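Local coordinates for protein calcium homeostasis modulator 1 (Oryzias latipes, PDB 6LMT) that probably forms a large-pore ion channel of the membrane, built in this structure from eight copies of one mostly helical chain, at residues S30-Y34 against V112-T117; S93-M98 against A210-T214; L132-F137 against A172-I177. All coordinates share one frame; numbering follows the deposited sequence.

Interaction 1: S30-Y34 against V112-T117. With Y01 (cholesterol hemisuccinate), chain L; Y01 (cholesterol hemisuccinate), chain M.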
loop_
_atom_site.group_PDB
_atom_site.type_symbol
_atom_site.label_atom_id
_atom_site.label_comp_id
_atom_site.label_asym_id
_atom_site.label_seq_id
_atom_site.Cartn_x
_atom_site.Cartn_y
_atom_site.Cartn_z
ATOM N N SER A 30 -24.288 4.080 0.310
ATOM C CA SER A 30 -25.126 5.267 0.398
ATOM C C SER A 30 -24.318 6.487 0.792
ATOM O O SER A 30 -24.487 7.568 0.222
ATOM C CB SER A 30 -26.242 5.025 1.402
ATOM O OG SER A 30 -27.053 6.154 1.544
ATOM N N ALA A 31 -23.418 6.331 1.748
ATOM C CA ALA A 31 -22.617 7.457 2.192
ATOM C C ALA A 31 -21.472 7.765 1.245
ATOM O O ALA A 31 -21.038 8.915 1.165
ATOM C CB ALA A 31 -22.089 7.173 3.580
ATOM N N GLN A 32 -20.964 6.765 0.535
ATOM C CA GLN A 32 -19.950 7.023 -0.474
ATOM C C GLN A 32 -20.547 7.684 -1.701
ATOM O O GLN A 32 -19.887 8.498 -2.351
ATOM C CB GLN A 32 -19.244 5.718 -0.836
ATOM C CG GLN A 32 -18.138 5.846 -1.863
ATOM C CD GLN A 32 -17.018 6.771 -1.430
ATOM O OE1 GLN A 32 -16.566 6.734 -0.287
ATOM N NE2 GLN A 32 -16.573 7.621 -2.345
ATOM N N MET A 33 -21.797 7.376 -2.016
ATOM C CA MET A 33 -22.475 8.061 -3.102
ATOM C C MET A 33 -22.798 9.499 -2.745
ATOM O O MET A 33 -22.875 10.347 -3.631
ATOM C CB MET A 33 -23.723 7.281 -3.471
ATOM C CG MET A 33 -24.518 7.793 -4.610
ATOM S SD MET A 33 -25.600 6.475 -5.081
ATOM C CE MET A 33 -26.637 7.351 -6.191
ATOM N N TYR A 34 -22.959 9.804 -1.460
ATOM C CA TYR A 34 -23.122 11.195 -1.068
ATOM C C TYR A 34 -21.833 11.974 -1.271
ATOM O O TYR A 34 -21.862 13.148 -1.648
ATOM C CB TYR A 34 -23.576 11.300 0.384
ATOM C CG TYR A 34 -23.923 12.711 0.745
ATOM C CD1 TYR A 34 -25.125 13.250 0.359
ATOM C CD2 TYR A 34 -23.026 13.525 1.422
ATOM C CE1 TYR A 34 -25.434 14.538 0.642
ATOM C CE2 TYR A 34 -23.330 14.811 1.702
ATOM C CZ TYR A 34 -24.536 15.310 1.316
ATOM O OH TYR A 34 -24.859 16.598 1.600
ATOM N N VAL A 112 -29.031 6.375 6.284
ATOM C CA VAL A 112 -27.664 6.854 6.150
ATOM C C VAL A 112 -27.605 8.072 5.242
ATOM O O VAL A 112 -26.883 9.027 5.533
ATOM C CB VAL A 112 -26.744 5.715 5.668
ATOM C CG1 VAL A 112 -25.374 6.209 5.332
ATOM C CG2 VAL A 112 -26.600 4.702 6.738
ATOM N N TRP A 113 -28.395 8.084 4.161
ATOM C CA TRP A 113 -28.426 9.234 3.265
ATOM C C TRP A 113 -28.960 10.477 3.957
ATOM O O TRP A 113 -28.378 11.549 3.815
ATOM C CB TRP A 113 -29.274 8.955 2.027
ATOM C CG TRP A 113 -29.288 10.121 1.064
ATOM C CD1 TRP A 113 -30.178 11.141 1.026
ATOM C CD2 TRP A 113 -28.381 10.352 -0.005
ATOM N NE1 TRP A 113 -29.866 12.008 0.037
ATOM C CE2 TRP A 113 -28.765 11.544 -0.621
ATOM C CE3 TRP A 113 -27.274 9.670 -0.497
ATOM C CZ2 TRP A 113 -28.095 12.059 -1.708
ATOM C CZ3 TRP A 113 -26.620 10.180 -1.567
ATOM C CH2 TRP A 113 -27.022 11.363 -2.163
ATOM N N VAL A 114 -30.079 10.357 4.674
ATOM C CA VAL A 114 -30.690 11.502 5.338
ATOM C C VAL A 114 -29.766 12.064 6.402
ATOM O O VAL A 114 -29.651 13.279 6.554
ATOM C CB VAL A 114 -32.060 11.095 5.915
ATOM C CG1 VAL A 114 -32.670 12.186 6.750
ATOM C CG2 VAL A 114 -32.990 10.754 4.814
ATOM N N SER A 115 -29.015 11.203 7.075
ATOM C CA SER A 115 -28.130 11.664 8.126
ATOM C C SER A 115 -26.891 12.365 7.583
ATOM O O SER A 115 -26.515 13.409 8.107
ATOM C CB SER A 115 -27.747 10.497 9.005
ATOM O OG SER A 115 -28.881 9.964 9.631
ATOM N N VAL A 116 -26.250 11.834 6.535
ATOM C CA VAL A 116 -25.106 12.542 5.958
ATOM C C VAL A 116 -25.541 13.828 5.283
ATOM O O VAL A 116 -24.770 14.778 5.216
ATOM C CB VAL A 116 -24.282 11.688 4.967
ATOM C CG1 VAL A 116 -23.632 10.564 5.630
ATOM C CG2 VAL A 116 -25.096 11.177 3.830
ATOM N N THR A 117 -26.770 13.894 4.797
ATOM C CA THR A 117 -27.242 15.094 4.134
ATOM C C THR A 117 -27.535 16.195 5.140
ATOM O O THR A 117 -27.244 17.366 4.891
ATOM C CB THR A 117 -28.470 14.745 3.301
ATOM O OG1 THR A 117 -28.111 13.710 2.399
ATOM C CG2 THR A 117 -28.950 15.881 2.505
HETATM C CAA Y01 L . -20.854 14.479 7.046
HETATM C CBA Y01 L . -20.355 13.602 8.186
HETATM C CAB Y01 L . -20.407 14.359 9.501
HETATM C CAN Y01 L . -21.149 12.303 8.267
HETATM C CAJ Y01 L . -20.932 11.464 9.504
HETATM C CAO Y01 L . -21.824 10.240 9.537
HETATM C CBB Y01 L . -22.806 10.121 10.718
HETATM C CAC Y01 L . -23.256 11.508 11.164
HETATM C CBE Y01 L . -24.030 9.252 10.369
HETATM C CAP Y01 L . -24.371 9.256 8.859
HETATM C CAQ Y01 L . -25.207 7.991 8.601
HETATM C CBG Y01 L . -25.537 7.531 10.015
HETATM C CBI Y01 L . -24.187 7.747 10.732
HETATM C CAE Y01 L . -23.042 6.922 10.148
HETATM C CAU Y01 L . -24.374 7.359 12.189
HETATM C CAS Y01 L . -24.842 5.903 12.277
HETATM C CBF Y01 L . -26.248 5.752 11.683
HETATM C CBD Y01 L . -26.298 6.222 10.222
HETATM C CAK Y01 L . -27.771 6.386 9.849
HETATM C CAI Y01 L . -28.630 5.263 10.343
HETATM C CAZ Y01 L . -28.199 4.275 11.114
HETATM C CAV Y01 L . -29.039 3.031 11.341
HETATM C CBH Y01 L . -26.849 4.325 11.821
HETATM C CAD Y01 L . -25.924 3.266 11.192
HETATM C CAT Y01 L . -27.103 3.994 13.306
HETATM C CAR Y01 L . -27.833 2.663 13.486
HETATM C CBC Y01 L . -29.173 2.659 12.806
HETATM O OAW Y01 L . -29.794 1.337 12.949
HETATM C CAY Y01 L . -29.098 0.202 12.747
HETATM O OAG Y01 L . -28.432 -0.042 11.782
HETATM C CAM Y01 L . -29.236 -0.734 13.908
HETATM C CAL Y01 L . -29.897 -2.082 13.711
HETATM C CAX Y01 L . -28.950 -3.247 13.492
HETATM O OAH Y01 L . -28.456 -3.411 12.359
HETATM O OAF Y01 L . -28.698 -3.983 14.464
HETATM C CAA Y01 M . -15.832 14.833 6.232
HETATM C CBA Y01 M . -14.978 13.683 5.728
HETATM C CAB Y01 M . -13.888 13.333 6.728
HETATM C CAN Y01 M . -15.831 12.470 5.381
HETATM C CAJ Y01 M . -16.788 12.666 4.235
HETATM C CAO Y01 M . -17.463 11.389 3.814
HETATM C CBB Y01 M . -18.530 10.855 4.782
HETATM C CAC Y01 M . -19.804 11.686 4.665
HETATM C CBE Y01 M . -18.786 9.346 4.593
HETATM C CAP Y01 M . -17.694 8.601 3.767
HETATM C CAQ Y01 M . -17.512 7.214 4.412
HETATM C CBG Y01 M . -18.811 7.064 5.193
HETATM C CBI Y01 M . -18.991 8.449 5.851
HETATM C CAE Y01 M . -17.902 8.766 6.888
HETATM C CAU Y01 M . -20.381 8.496 6.499
HETATM C CAS Y01 M . -20.670 7.282 7.389
HETATM C CBF Y01 M . -20.457 5.939 6.674
HETATM C CBD Y01 M . -19.037 5.852 6.088
HETATM C CAK Y01 M . -18.872 4.562 5.290
HETATM C CAI Y01 M . -19.510 3.368 5.929
HETATM C CAZ Y01 M . -20.318 3.412 6.977
HETATM C CAV Y01 M . -20.790 2.144 7.669
HETATM C CBH Y01 M . -20.834 4.718 7.560
HETATM C CAD Y01 M . -20.258 4.857 8.981
HETATM C CAT Y01 M . -22.367 4.570 7.601
HETATM C CAR Y01 M . -22.803 3.377 8.448
HETATM C CBC Y01 M . -22.294 2.076 7.883
HETATM O OAW Y01 M . -22.511 1.011 8.862
HETATM C CAY Y01 M . -23.740 0.574 9.164
HETATM O OAG Y01 M . -24.748 0.905 8.612
HETATM C CAM Y01 M . -23.706 -0.412 10.287
HETATM C CAL Y01 M . -24.109 -1.817 9.906
HETATM C CAX Y01 M . -24.056 -2.812 11.049
HETATM O OAH Y01 M . -25.101 -3.424 11.341
HETATM O OAF Y01 M . -22.974 -2.965 11.647
#

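Interaction 2: S93-M98 against A210-T214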
loop_
_atom_site.group_PDB
_atom_site.type_symbol
_atom_site.label_atom_id
_atom_site.label_comp_id
_atom_site.label_asym_id
_atom_site.label_seq_id
_atom_site.Cartn_x
_atom_site.Cartn_y
_atom_site.Cartn_z
ATOM N N SER A 93 -49.300 -14.613 8.980
ATOM C CA SER A 93 -48.365 -13.954 9.882
ATOM C C SER A 93 -46.922 -14.165 9.457
ATOM O O SER A 93 -46.075 -13.308 9.721
ATOM C CB SER A 93 -48.547 -14.456 11.310
ATOM O OG SER A 93 -48.081 -15.787 11.432
ATOM N N VAL A 94 -46.620 -15.297 8.822
ATOM C CA VAL A 94 -45.272 -15.549 8.328
ATOM C C VAL A 94 -44.977 -14.676 7.117
ATOM O O VAL A 94 -43.860 -14.177 6.953
ATOM C CB VAL A 94 -45.103 -17.048 8.024
ATOM C CG1 VAL A 94 -43.744 -17.355 7.422
ATOM C CG2 VAL A 94 -45.285 -17.843 9.285
ATOM N N LEU A 95 -45.985 -14.438 6.276
ATOM C CA LEU A 95 -45.807 -13.537 5.146
ATOM C C LEU A 95 -45.670 -12.093 5.607
ATOM O O LEU A 95 -44.865 -11.339 5.054
ATOM C CB LEU A 95 -46.974 -13.674 4.176
ATOM C CG LEU A 95 -47.141 -15.028 3.496
ATOM C CD1 LEU A 95 -48.407 -15.045 2.678
ATOM C CD2 LEU A 95 -45.951 -15.361 2.633
ATOM N N ARG A 96 -46.450 -11.689 6.614
ATOM C CA ARG A 96 -46.310 -10.341 7.149
ATOM C C ARG A 96 -44.983 -10.150 7.858
ATOM O O ARG A 96 -44.410 -9.057 7.802
ATOM C CB ARG A 96 -47.444 -10.001 8.111
ATOM C CG ARG A 96 -48.776 -9.732 7.456
ATOM C CD ARG A 96 -49.708 -9.028 8.429
ATOM N NE ARG A 96 -50.042 -9.845 9.591
ATOM C CZ ARG A 96 -51.102 -10.639 9.660
ATOM N NH1 ARG A 96 -51.940 -10.716 8.637
ATOM N NH2 ARG A 96 -51.334 -11.345 10.755
ATOM N N TYR A 97 -44.477 -11.190 8.520
ATOM C CA TYR A 97 -43.203 -11.059 9.211
ATOM C C TYR A 97 -42.060 -10.969 8.217
ATOM O O TYR A 97 -41.089 -10.242 8.436
ATOM C CB TYR A 97 -42.984 -12.233 10.159
ATOM C CG TYR A 97 -41.773 -12.015 10.992
ATOM C CD1 TYR A 97 -41.820 -11.123 12.040
ATOM C CD2 TYR A 97 -40.570 -12.642 10.707
ATOM C CE1 TYR A 97 -40.730 -10.877 12.791
ATOM C CE2 TYR A 97 -39.459 -12.392 11.461
ATOM C CZ TYR A 97 -39.555 -11.506 12.507
ATOM O OH TYR A 97 -38.482 -11.214 13.302
ATOM N N MET A 98 -42.179 -11.700 7.120
ATOM C CA MET A 98 -41.175 -11.725 6.069
ATOM C C MET A 98 -41.064 -10.379 5.371
ATOM O O MET A 98 -39.960 -9.891 5.115
ATOM C CB MET A 98 -41.599 -12.799 5.098
ATOM C CG MET A 98 -40.698 -13.226 4.053
ATOM S SD MET A 98 -41.827 -14.346 3.211
ATOM C CE MET A 98 -42.067 -15.634 4.423
ATOM N N ALA A 210 -43.202 -16.868 14.599
ATOM C CA ALA A 210 -43.216 -16.398 13.226
ATOM C C ALA A 210 -41.800 -16.098 12.785
ATOM O O ALA A 210 -41.441 -16.342 11.632
ATOM C CB ALA A 210 -44.092 -15.156 13.094
ATOM N N PHE A 211 -40.990 -15.585 13.713
ATOM C CA PHE A 211 -39.559 -15.420 13.503
ATOM C C PHE A 211 -38.873 -16.749 13.245
ATOM O O PHE A 211 -37.944 -16.830 12.437
ATOM C CB PHE A 211 -38.945 -14.731 14.721
ATOM C CG PHE A 211 -37.453 -14.659 14.692
ATOM C CD1 PHE A 211 -36.808 -13.777 13.847
ATOM C CD2 PHE A 211 -36.692 -15.467 15.516
ATOM C CE1 PHE A 211 -35.440 -13.701 13.818
ATOM C CE2 PHE A 211 -35.321 -15.403 15.490
ATOM C CZ PHE A 211 -34.698 -14.505 14.646
ATOM N N LEU A 212 -39.320 -17.802 13.913
ATOM C CA LEU A 212 -38.692 -19.099 13.721
ATOM C C LEU A 212 -39.177 -19.766 12.438
ATOM O O LEU A 212 -38.414 -20.496 11.799
ATOM C CB LEU A 212 -38.959 -19.966 14.948
ATOM C CG LEU A 212 -38.507 -19.296 16.253
ATOM C CD1 LEU A 212 -38.950 -20.058 17.483
ATOM C CD2 LEU A 212 -37.006 -19.064 16.289
ATOM N N LYS A 213 -40.424 -19.513 12.033
ATOM C CA LYS A 213 -40.890 -20.025 10.747
ATOM C C LYS A 213 -40.285 -19.255 9.583
ATOM O O LYS A 213 -40.016 -19.836 8.526
ATOM C CB LYS A 213 -42.412 -19.980 10.670
ATOM C CG LYS A 213 -43.102 -21.037 11.483
ATOM C CD LYS A 213 -44.601 -20.912 11.376
ATOM C CE LYS A 213 -45.289 -21.964 12.215
ATOM N NZ LYS A 213 -46.769 -21.858 12.165
ATOM N N THR A 214 -40.073 -17.949 9.748
ATOM C CA THR A 214 -39.460 -17.160 8.688
ATOM C C THR A 214 -37.981 -17.477 8.562
ATOM O O THR A 214 -37.432 -17.433 7.455
ATOM C CB THR A 214 -39.686 -15.671 8.954
ATOM O OG1 THR A 214 -41.084 -15.442 9.138
ATOM C CG2 THR A 214 -39.247 -14.816 7.792
#

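Interaction 3: L132-F137 against A172-I177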
loop_
_atom_site.group_PDB
_atom_site.type_symbol
_atom_site.label_atom_id
_atom_site.label_comp_id
_atom_site.label_asym_id
_atom_site.label_seq_id
_atom_site.Cartn_x
_atom_site.Cartn_y
_atom_site.Cartn_z
ATOM N N LEU A 132 -34.221 33.439 4.890
ATOM C CA LEU A 132 -33.402 34.106 5.877
ATOM C C LEU A 132 -33.887 35.518 6.130
ATOM O O LEU A 132 -34.635 36.103 5.348
ATOM C CB LEU A 132 -31.946 34.146 5.448
ATOM C CG LEU A 132 -31.209 32.826 5.564
ATOM C CD1 LEU A 132 -29.868 32.963 4.943
ATOM C CD2 LEU A 132 -31.071 32.473 7.006
ATOM N N ASP A 133 -33.456 36.051 7.260
ATOM C CA ASP A 133 -33.695 37.430 7.664
ATOM C C ASP A 133 -32.307 38.045 7.736
ATOM O O ASP A 133 -31.611 37.890 8.739
ATOM C CB ASP A 133 -34.420 37.477 9.000
ATOM C CG ASP A 133 -34.967 38.833 9.320
ATOM O OD1 ASP A 133 -34.822 39.746 8.490
ATOM O OD2 ASP A 133 -35.546 38.990 10.413
ATOM N N ILE A 134 -31.893 38.734 6.672
ATOM C CA ILE A 134 -30.468 38.960 6.449
ATOM C C ILE A 134 -29.887 40.052 7.334
ATOM O O ILE A 134 -28.663 40.239 7.363
ATOM C CB ILE A 134 -30.274 39.230 4.946
ATOM C CG1 ILE A 134 -28.871 38.819 4.500
ATOM C CG2 ILE A 134 -30.530 40.675 4.629
ATOM C CD1 ILE A 134 -28.617 37.340 4.664
ATOM N N GLU A 135 -30.724 40.745 8.106
ATOM C CA GLU A 135 -30.241 41.757 9.033
ATOM C C GLU A 135 -29.540 41.162 10.246
ATOM O O GLU A 135 -28.920 41.907 11.009
ATOM C CB GLU A 135 -31.402 42.636 9.482
ATOM C CG GLU A 135 -31.852 43.635 8.439
ATOM C CD GLU A 135 -32.779 43.059 7.385
ATOM O OE1 GLU A 135 -33.154 41.875 7.484
ATOM O OE2 GLU A 135 -33.129 43.804 6.445
ATOM N N LYS A 136 -29.620 39.849 10.435
ATOM C CA LYS A 136 -28.953 39.165 11.532
ATOM C C LYS A 136 -27.515 38.787 11.216
ATOM O O LYS A 136 -26.863 38.167 12.058
ATOM C CB LYS A 136 -29.728 37.899 11.880
ATOM C CG LYS A 136 -31.099 38.145 12.451
ATOM C CD LYS A 136 -31.901 36.860 12.458
ATOM C CE LYS A 136 -31.331 35.848 13.427
ATOM N NZ LYS A 136 -32.183 34.637 13.499
ATOM N N PHE A 137 -27.009 39.134 10.036
ATOM C CA PHE A 137 -25.816 38.505 9.489
ATOM C C PHE A 137 -24.750 39.480 9.020
ATOM O O PHE A 137 -23.593 39.074 8.891
ATOM C CB PHE A 137 -26.218 37.591 8.321
ATOM C CG PHE A 137 -27.047 36.430 8.748
ATOM C CD1 PHE A 137 -26.716 35.715 9.878
ATOM C CD2 PHE A 137 -28.255 36.180 8.141
ATOM C CE1 PHE A 137 -27.502 34.689 10.310
ATOM C CE2 PHE A 137 -29.051 35.167 8.585
ATOM C CZ PHE A 137 -28.671 34.421 9.670
ATOM N N ALA A 172 -21.669 33.864 7.672
ATOM C CA ALA A 172 -22.536 33.891 8.841
ATOM C C ALA A 172 -23.855 33.178 8.586
ATOM O O ALA A 172 -24.360 32.471 9.461
ATOM C CB ALA A 172 -22.781 35.328 9.269
ATOM N N ALA A 173 -24.426 33.340 7.397
ATOM C CA ALA A 173 -25.677 32.668 7.072
ATOM C C ALA A 173 -25.484 31.181 6.838
ATOM O O ALA A 173 -26.376 30.392 7.141
ATOM C CB ALA A 173 -26.307 33.317 5.845
ATOM N N THR A 174 -24.335 30.783 6.307
ATOM C CA THR A 174 -24.044 29.372 6.120
ATOM C C THR A 174 -23.846 28.665 7.450
ATOM O O THR A 174 -24.305 27.536 7.622
ATOM C CB THR A 174 -22.815 29.220 5.234
ATOM O OG1 THR A 174 -23.060 29.884 3.999
ATOM C CG2 THR A 174 -22.499 27.778 4.951
ATOM N N ARG A 175 -23.183 29.313 8.407
ATOM C CA ARG A 175 -22.978 28.705 9.716
ATOM C C ARG A 175 -24.262 28.580 10.505
ATOM O O ARG A 175 -24.432 27.613 11.248
ATOM C CB ARG A 175 -21.974 29.506 10.517
ATOM C CG ARG A 175 -20.584 29.232 10.136
ATOM C CD ARG A 175 -19.700 30.054 10.953
ATOM N NE ARG A 175 -18.305 29.729 10.738
ATOM C CZ ARG A 175 -17.645 28.805 11.424
ATOM N NH1 ARG A 175 -18.251 28.128 12.373
ATOM N NH2 ARG A 175 -16.372 28.581 11.177
ATOM N N TYR A 176 -25.159 29.545 10.361
ATOM C CA TYR A 176 -26.444 29.487 11.035
ATOM C C TYR A 176 -27.310 28.354 10.510
ATOM O O TYR A 176 -27.923 27.627 11.292
ATOM C CB TYR A 176 -27.133 30.834 10.885
ATOM C CG TYR A 176 -28.553 30.883 11.341
ATOM C CD1 TYR A 176 -28.880 30.739 12.671
ATOM C CD2 TYR A 176 -29.566 31.124 10.444
ATOM C CE1 TYR A 176 -30.169 30.802 13.089
ATOM C CE2 TYR A 176 -30.860 31.194 10.853
ATOM C CZ TYR A 176 -31.155 31.034 12.179
ATOM O OH TYR A 176 -32.453 31.099 12.598
ATOM N N ILE A 177 -27.363 28.172 9.197
ATOM C CA ILE A 177 -28.215 27.132 8.640
ATOM C C ILE A 177 -27.596 25.752 8.818
ATOM O O ILE A 177 -28.311 24.783 9.074
ATOM C CB ILE A 177 -28.536 27.467 7.174
ATOM C CG1 ILE A 177 -29.398 28.719 7.113
ATOM C CG2 ILE A 177 -29.295 26.382 6.499
ATOM C CD1 ILE A 177 -29.589 29.249 5.728
#

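Interaction 1: S30-Y34 against V112-T117
An edge-to-face aromatic pair, Tyr-34 on Trp-113, marks the crossing of two transmembrane helices beside bound cholesterol hemisuccinate. The segment axes come within 9.0 Å at a crossing angle of -38°. Tyr-34 turns its CD1 edge to the six-membered ring of Trp-113, with ring centroids 5.2 Å apart and planes at 81°; its CG lies anti to the backbone N (chi1 -172°), which carries the ring across to the other helix. There Val-116 CG2 makes a CH-pi contact over one face of the tyrosine ring, 4.1 Å from the ring centroid. Thr-117 can stand beside these rings because its OG1 bonds to Trp-113 O (2.6 Å), one turn back, the same carbonyl that takes the amide of Thr-117 from its other face. Small and branched residues suit the sterol side: Ala-31 CB meets Val-112 CG1 at 3.8 Å, and Val-116 CG1 touches one sterol at CAP (3.6 Å) and a second at CAU (3.9 Å). The polar ends are held from outside the segments: Ser-30 OG by Ala-109 O, Tyr-34 OH by Asp-120 OD2 and Trp-113 NE1 by Leu-55 O. Helix 48-70 packs on the indole through Pro-59 and Pro-60, while helix 167-202 meets Val-114 and Ser-115 through Phe-188.

Interaction 2: S93-M98 against A210-T214
Tyr-97, Thr-214 and Val-94 carry the steep packing of helix 92-105 on residues 210-214 of helix 210-258, where the segment axes approach to 9.0 Å at an angle of 77°. The tyrosine ring slants across the other helix, one face over the backbone joining Ala-210 to Phe-211 and the CD2 edge against Thr-214, whose OG1 lies 3.3 Å from CD2. With CG anti to the backbone N (chi1 -173°), the ring reaches far enough for CZ to meet Phe-211 CD1 at 3.8 Å. Thr-214 suits the centre because its hydroxyl is paired at home: OG1 bonds to Ala-210 O (2.7 Å), which also accepts the amide of Thr-214. Its methyl is left to pack on Met-98, CG2 to CB 4.1 Å. Val-94 fits its two branches to different neighbours, CG1 against Thr-214 OG1 (3.7 Å) and CG2 against Lys-213 CD (3.8 Å). Ala-210 is small enough to let the backbones come close, its CA 5.4 Å from that of Val-94. Beyond the contact, Tyr-97 OH bonds to Arg-203 NH1, and Lys-213 NZ forms a salt bridge with Glu-254 of a neighbouring subunit. Helix 74-82 lies against helix 92-105, its Leu-77 meeting Leu-95 and Met-98.

Interaction 3: L132-F137 against A172-I177
Ala-172 O accepts the amide of Tyr-176 at 3.2 Å, an ordinary helical bond, and the two residues it ties together both press on the ring of Phe-137. That ring is the centre of the contact, by which the loop holding residues 132-137 is laid on helix 167-202. Ala-173 CA stands almost on the ring normal, 4.1 Å from the centroid and 6° off it, in a CH-pi contact, and the CB of Lys-136 covers the opposite face. A flat side chain can lie so close to a helix because the helix offers two alanines here: Ala-172 CB meets Phe-137 CD1 at 4.0 Å, and Ala-173 CB sits near CD2. The far end of the ring runs into Tyr-176, with Phe-137 CZ 3.5 Å from Tyr-176 CD2; the two ring planes meet obliquely, at 48°. Phe-137 takes a chi1 of -66°, which sets CG anti to its own carbonyl carbon and aims the ring at the helix. Leu-132 closes the other end of the patch. Its CD1 touches Ala-173 CB (3.7 Å), while CD2 meets Ile-177 CD1 (3.8 Å), the two aliphatic chains arriving tip to tip, and also lies at the edge of the Tyr-176 ring. Apolar branches thus make most of the contact between loop and helix, while Lys-136, bent at chi3, brings NZ obliquely to the hydroxyl end of Tyr-176, 3.7 Å from OH, a proximity and not a hydrogen bond. Val-169, a turn earlier on helix 167-202, extends the seat of Phe-137. Helix 122-128 backs Ile-177 through Phe-124 and Leu-125, and Met-44 of a neighbouring subunit packs on Lys-136 and Tyr-176.

Overall arrangement
The three contacts are spread along the chain, with no touch between them. Interaction 1 lies near its centre; interactions 2 and 3 stand on opposite sides of that centre, their own centres about 52 Å apart. Those of interactions 1 and 2 are about 31 Å apart, and those of 1 and 3 about 25 Å. In sequence, interactions 1 and 2 interlock, since 93-98 falls between 30-34 and 112-117, whereas interaction 3 is nested within the span closed by interaction 2. Successive helices link them: 92-105 leads into 108-120, and 167-202 precedes 210-258. Interaction 1 packs two helices beside bound sterol, interaction 3 lays a loop on helix 167-202, and interaction 2 sets the long C-terminal helix, probably on the cytosolic side, against helix 92-105.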